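Local coordinates for protein precorrin-6Y C5,15-methyltransferase (Decarboxylating) (Geobacter metallireducens, PDB 3E05) that probably methylates a precorrin intermediate with S-adenosylmethionine on the way to adenosylcobalamin, this chain being the C-terminal domain of the longer enzyme, at residues L38-V43 and L61-R66; K150-L155 and Y188-W193. One frame throughout, in Å; residues are numbered along the deposited sequence.

Both contacts belong to one mixed sheet of seven strands, whose order 3-2-1-4-5-7-6, with the seventh strand antiparallel to the first five, is that of a Rossmann-like class I methyltransferase. Contact 1 comes first along the chain, where the loops before strands 43-47 and 66-71, neighbours in the parallel part, meet. Contact 2 follows once contact 1 is closed, and sets helix 145-157 against strand 180-193 in the antiparallel part. Their centres lie 23 Å apart and their nearest atoms about 10 Å. One thus joins loops at strand ends, the other a helix to the sheet, in different parts of the same domain; both reach the second subunit of the four-chain assembly.

Contact 1: residues L38-V43 and L61-R66; sequences LQDDLV and LMPNGR
The carboxylate of D40 lies over the turn M62-G65 and takes two hydrogen bonds from N64. OD1 of D40 accepts the backbone N-H of N64 (2.8 Å from N to OD1) on its syn lone pair; OD2 of D40 accepts ND2 of N64 at 3.1 Å, on the syn side but 29° out of the carboxylate plane. The CG of D40 stands anti to its own backbone N (chi1 -151°), which swings both oxygens across to the turn. OD1 of D40 also accepts the N-H of D41, 2.8 Å from N to OD1, from above the carboxylate plane, so one oxygen ties the type I turn to the type II turn Q39-L42. The P63 ring crosses the D40 side chain at about a right angle, CD of P63 lying 3.4 Å from OD1 of D40.

Beneath, M62 runs extended to its sulfur (chi2 -175°), bringing SD to 3.9 Å from CB of L42. SD of M62 also closely approaches O of Q39 (3.1 Å), a buried carbonyl oxygen without a hydrogen-bond partner. CD1 of L38 meets CD1 of L61 at 3.7 Å.

R66 N bonds to L42 O at 3.0 Å, opening the pairing of parallel strands 43-47 and 66-71 at their N-terminal ends; class I methyltransferases bind S-adenosylmethionine at the C-terminal ends, probably away from here. Helix 26-35 covers L38 and L61 through L33, and strand 66-71 backs M62 through I67.

Contact 2: residues K150-L155 and Y188-W193; sequences KAVEFL and YIITAW
L155 reaches from helix 145-157 to strand 180-193, where it meets A192 and I190. Its CB leaves the helix toward the strand, and CG of L155, anti to the carbonyl carbon (chi1 -70°), comes 4.2 Å from CB of A192. There the side chain forks over the alanine methyl: CD1 of L155 stands 3.7 Å and CD2 of L155 3.8 Å from CB of A192, so both branches rest on one small group. CD1 of L155 also touches CG2 of I190 at 4.0 Å, the two side chains crossing at a slant.

I190 spreads its own branches along the helix. With CG2 anti to the backbone N and CG1 beside it (chi1 -55°), CG2 of I190 meets, besides CD1 of L155, more loosely CG2 of V152 at 4.4 Å, while CD1 of I190 runs on to CB of A151 at 3.9 Å. One isoleucine thus spans just over one turn of the helix, which runs almost parallel to the strand, the axes 4° apart in direction and 9.9 Å apart.

Shortening L155 to an alanine takes both methyls off A192 and one partner from CG2 of I190, and would probably open a gap between helix and strand. L140 of strand 137-142 also meets A151 and L155, and V162 of strand 161-173 meets L155 and I190.

No hydrogen bond crosses here, and all five touching residues are buried and apolar. Between these segments the helix is therefore held to the antiparallel end of the Rossmann-like sheet by the fit of methyl groups and the exclusion of water.

Contact 1: residues L38-V43 and L61-R66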
loop_
_atom_site.group_PDB
_atom_site.type_symbol
_atom_site.label_atom_id
_atom_site.label_comp_id
_atom_site.label_asym_id
_atom_site.label_seq_id
_atom_site.Cartn_x
_atom_site.Cartn_y
_atom_site.Cartn_z
ATOM N N LEU D 38 7.410 16.364 18.775
ATOM C CA LEU D 38 8.367 17.422 19.061
ATOM C C LEU D 38 7.702 18.666 19.644
ATOM O O LEU D 38 6.580 19.015 19.296
ATOM C CB LEU D 38 9.145 17.793 17.790
ATOM C CG LEU D 38 9.982 16.684 17.122
ATOM C CD1 LEU D 38 10.771 17.272 15.943
ATOM C CD2 LEU D 38 10.914 15.978 18.083
ATOM N N GLN D 39 8.405 19.319 20.555
ATOM C CA GLN D 39 8.034 20.652 21.003
ATOM C C GLN D 39 9.343 21.402 21.180
ATOM O O GLN D 39 10.389 20.776 21.282
ATOM C CB GLN D 39 7.207 20.610 22.294
ATOM C CG GLN D 39 7.689 19.645 23.349
ATOM C CD GLN D 39 6.684 19.460 24.481
ATOM O OE1 GLN D 39 5.729 18.686 24.371
ATOM N NE2 GLN D 39 6.906 20.166 25.582
ATOM N N ASP D 40 9.298 22.731 21.212
ATOM C CA ASP D 40 10.522 23.522 21.305
ATOM C C ASP D 40 11.289 23.256 22.620
ATOM O O ASP D 40 10.718 22.733 23.573
ATOM C CB ASP D 40 10.216 25.011 21.107
ATOM C CG ASP D 40 11.385 25.767 20.502
ATOM O OD1 ASP D 40 12.444 25.151 20.268
ATOM O OD2 ASP D 40 11.247 26.982 20.254
ATOM N N ASP D 41 12.594 23.543 22.614
ATOM C CA ASP D 41 13.492 23.439 23.786
ATOM C C ASP D 41 13.921 22.026 24.187
ATOM O O ASP D 41 14.620 21.871 25.192
ATOM C CB ASP D 41 12.937 24.172 25.026
ATOM C CG ASP D 41 12.652 25.639 24.769
ATOM O OD1 ASP D 41 13.562 26.368 24.320
ATOM O OD2 ASP D 41 11.514 26.068 25.044
ATOM N N LEU D 42 13.528 21.003 23.425
ATOM C CA LEU D 42 13.906 19.621 23.776
ATOM C C LEU D 42 15.284 19.253 23.254
ATOM O O LEU D 42 15.800 19.879 22.340
ATOM C CB LEU D 42 12.885 18.602 23.252
ATOM C CG LEU D 42 11.438 18.648 23.765
ATOM C CD1 LEU D 42 10.684 17.434 23.260
ATOM C CD2 LEU D 42 11.359 18.706 25.280
ATOM N N VAL D 43 15.868 18.214 23.830
ATOM C CA VAL D 43 17.099 17.654 23.312
ATOM C C VAL D 43 16.775 16.361 22.554
ATOM O O VAL D 43 16.111 15.476 23.094
ATOM C CB VAL D 43 18.145 17.389 24.432
ATOM C CG1 VAL D 43 19.352 16.583 23.902
ATOM C CG2 VAL D 43 18.617 18.717 25.041
ATOM N N LEU D 61 11.482 22.747 13.545
ATOM C CA LEU D 61 10.336 22.586 14.447
ATOM C C LEU D 61 10.689 22.897 15.891
ATOM O O LEU D 61 9.800 23.175 16.708
ATOM C CB LEU D 61 9.790 21.154 14.387
ATOM C CG LEU D 61 9.214 20.584 13.083
ATOM C CD1 LEU D 61 8.921 19.090 13.236
ATOM C CD2 LEU D 61 7.978 21.294 12.710
ATOM N N MET D 62 11.982 22.811 16.214
ATOM C CA MET D 62 12.479 23.160 17.537
ATOM C C MET D 62 13.622 24.171 17.415
ATOM O O MET D 62 14.779 23.801 17.617
ATOM C CB MET D 62 12.986 21.921 18.288
ATOM C CG MET D 62 11.979 20.809 18.476
ATOM S SD MET D 62 12.596 19.454 19.496
ATOM C CE MET D 62 13.992 18.873 18.549
ATOM N N PRO D 63 13.310 25.452 17.104
ATOM C CA PRO D 63 14.379 26.444 16.876
ATOM C C PRO D 63 15.282 26.654 18.090
ATOM O O PRO D 63 16.481 26.936 17.940
ATOM C CB PRO D 63 13.612 27.741 16.575
ATOM C CG PRO D 63 12.222 27.323 16.251
ATOM C CD PRO D 63 11.969 26.052 16.978
ATOM N N ASN D 64 14.711 26.500 19.277
ATOM C CA ASN D 64 15.464 26.643 20.515
ATOM C C ASN D 64 15.818 25.315 21.179
ATOM O O ASN D 64 16.394 25.300 22.271
ATOM C CB ASN D 64 14.718 27.570 21.480
ATOM C CG ASN D 64 14.501 28.951 20.900
ATOM O OD1 ASN D 64 15.448 29.725 20.727
ATOM N ND2 ASN D 64 13.252 29.269 20.587
ATOM N N GLY D 65 15.488 24.206 20.514
ATOM C CA GLY D 65 15.939 22.887 20.950
ATOM C C GLY D 65 17.389 22.617 20.579
ATOM O O GLY D 65 18.007 23.413 19.863
ATOM N N ARG D 66 17.931 21.497 21.060
ATOM C CA ARG D 66 19.279 21.053 20.681
ATOM C C ARG D 66 19.254 19.649 20.088
ATOM O O ARG D 66 18.790 18.705 20.725
ATOM C CB ARG D 66 20.242 21.084 21.876
ATOM C CG ARG D 66 20.515 22.499 22.426
ATOM C CD ARG D 66 21.518 22.472 23.564
ATOM N NE ARG D 66 20.955 21.885 24.774
ATOM C CZ ARG D 66 21.676 21.433 25.799
ATOM N NH1 ARG D 66 23.002 21.487 25.760
ATOM N NH2 ARG D 66 21.065 20.915 26.859
#

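Contact 2: residues K150-L155 and Y188-W193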
loop_
_atom_site.group_PDB
_atom_site.type_symbol
_atom_site.label_atom_id
_atom_site.label_comp_id
_atom_site.label_asym_id
_atom_site.label_seq_id
_atom_site.Cartn_x
_atom_site.Cartn_y
_atom_site.Cartn_z
ATOM N N LYS D 150 13.607 -7.180 15.806
ATOM C CA LYS D 150 14.479 -6.996 16.960
ATOM C C LYS D 150 14.159 -5.685 17.674
ATOM O O LYS D 150 14.138 -5.654 18.905
ATOM C CB LYS D 150 15.955 -7.065 16.553
ATOM C CG LYS D 150 16.415 -8.438 16.039
ATOM C CD LYS D 150 16.574 -9.462 17.164
ATOM C CE LYS D 150 17.098 -10.804 16.654
ATOM N NZ LYS D 150 16.031 -11.624 16.017
ATOM N N ALA D 151 13.864 -4.627 16.912
ATOM C CA ALA D 151 13.531 -3.326 17.522
ATOM C C ALA D 151 12.296 -3.426 18.386
ATOM O O ALA D 151 12.303 -2.935 19.514
ATOM C CB ALA D 151 13.363 -2.222 16.473
ATOM N N VAL D 152 11.251 -4.094 17.884
ATOM C CA VAL D 152 10.051 -4.295 18.688
ATOM C C VAL D 152 10.345 -5.161 19.924
ATOM O O VAL D 152 9.896 -4.842 21.025
ATOM C CB VAL D 152 8.856 -4.830 17.836
ATOM C CG1 VAL D 152 7.635 -5.076 18.696
ATOM C CG2 VAL D 152 8.512 -3.813 16.759
ATOM N N GLU D 153 11.133 -6.219 19.735
ATOM C CA GLU D 153 11.520 -7.132 20.812
ATOM C C GLU D 153 12.300 -6.434 21.941
ATOM O O GLU D 153 11.970 -6.603 23.112
ATOM C CB GLU D 153 12.326 -8.306 20.243
ATOM C CG GLU D 153 12.666 -9.398 21.262
ATOM C CD GLU D 153 13.742 -10.361 20.780
ATOM O OE1 GLU D 153 13.781 -10.684 19.570
ATOM O OE2 GLU D 153 14.551 -10.804 21.621
ATOM N N PHE D 154 13.312 -5.650 21.583
ATOM C CA PHE D 154 14.159 -4.959 22.577
ATOM C C PHE D 154 13.440 -3.848 23.329
ATOM O O PHE D 154 13.619 -3.695 24.533
ATOM C CB PHE D 154 15.445 -4.411 21.950
ATOM C CG PHE D 154 16.274 -5.446 21.240
ATOM C CD1 PHE D 154 16.342 -6.763 21.709
ATOM C CD2 PHE D 154 17.006 -5.100 20.106
ATOM C CE1 PHE D 154 17.099 -7.717 21.041
ATOM C CE2 PHE D 154 17.780 -6.045 19.439
ATOM C CZ PHE D 154 17.826 -7.359 19.907
ATOM N N LEU D 155 12.629 -3.078 22.616
ATOM C CA LEU D 155 11.848 -2.005 23.226
ATOM C C LEU D 155 10.758 -2.536 24.155
ATOM O O LEU D 155 10.488 -1.946 25.202
ATOM C CB LEU D 155 11.227 -1.103 22.147
ATOM C CG LEU D 155 12.163 -0.201 21.327
ATOM C CD1 LEU D 155 11.453 0.229 20.070
ATOM C CD2 LEU D 155 12.661 1.017 22.112
ATOM N N TYR D 188 8.737 0.984 7.906
ATOM C CA TYR D 188 8.071 0.714 9.161
ATOM C C TYR D 188 8.537 1.746 10.177
ATOM O O TYR D 188 9.708 1.760 10.537
ATOM C CB TYR D 188 8.442 -0.694 9.651
ATOM C CG TYR D 188 7.851 -1.778 8.779
ATOM C CD1 TYR D 188 6.584 -2.298 9.066
ATOM C CD2 TYR D 188 8.527 -2.246 7.649
ATOM C CE1 TYR D 188 6.024 -3.324 8.273
ATOM C CE2 TYR D 188 7.961 -3.238 6.827
ATOM C CZ TYR D 188 6.717 -3.775 7.155
ATOM O OH TYR D 188 6.151 -4.741 6.343
ATOM N N ILE D 189 7.618 2.621 10.585
ATOM C CA ILE D 189 7.914 3.644 11.585
ATOM C C ILE D 189 7.498 3.117 12.956
ATOM O O ILE D 189 6.314 2.951 13.258
ATOM C CB ILE D 189 7.216 4.980 11.248
ATOM C CG1 ILE D 189 7.688 5.458 9.865
ATOM C CG2 ILE D 189 7.453 6.022 12.348
ATOM C CD1 ILE D 189 6.890 6.587 9.272
ATOM N N ILE D 190 8.510 2.875 13.787
ATOM C CA ILE D 190 8.314 2.299 15.119
ATOM C C ILE D 190 8.417 3.400 16.172
ATOM O O ILE D 190 9.443 4.068 16.253
ATOM C CB ILE D 190 9.380 1.215 15.390
ATOM C CG1 ILE D 190 9.357 0.161 14.281
ATOM C CG2 ILE D 190 9.176 0.582 16.777
ATOM C CD1 ILE D 190 10.571 -0.736 14.228
ATOM N N THR D 191 7.353 3.585 16.950
ATOM C CA THR D 191 7.294 4.578 18.018
ATOM C C THR D 191 7.166 3.903 19.376
ATOM O O THR D 191 6.311 3.047 19.578
ATOM C CB THR D 191 6.159 5.578 17.773
ATOM O OG1 THR D 191 6.282 6.085 16.439
ATOM C CG2 THR D 191 6.235 6.761 18.765
ATOM N N ALA D 192 8.029 4.301 20.309
ATOM C CA ALA D 192 8.074 3.684 21.628
ATOM C C ALA D 192 8.124 4.746 22.711
ATOM O O ALA D 192 8.878 5.715 22.612
ATOM C CB ALA D 192 9.257 2.757 21.733
ATOM N N TRP D 193 7.295 4.571 23.730
ATOM C CA TRP D 193 7.214 5.521 24.831
ATOM C C TRP D 193 6.776 4.755 26.062
ATOM O O TRP D 193 6.328 3.612 25.959
ATOM C CB TRP D 193 6.234 6.670 24.510
ATOM C CG TRP D 193 4.787 6.244 24.398
ATOM C CD1 TRP D 193 3.809 6.417 25.339
ATOM C CD2 TRP D 193 4.161 5.563 23.293
ATOM N NE1 TRP D 193 2.619 5.899 24.891
ATOM C CE2 TRP D 193 2.803 5.364 23.642
ATOM C CE3 TRP D 193 4.612 5.104 22.046
ATOM C CZ2 TRP D 193 1.890 4.721 22.788
ATOM C CZ3 TRP D 193 3.695 4.449 21.194
ATOM C CH2 TRP D 193 2.354 4.272 21.573
#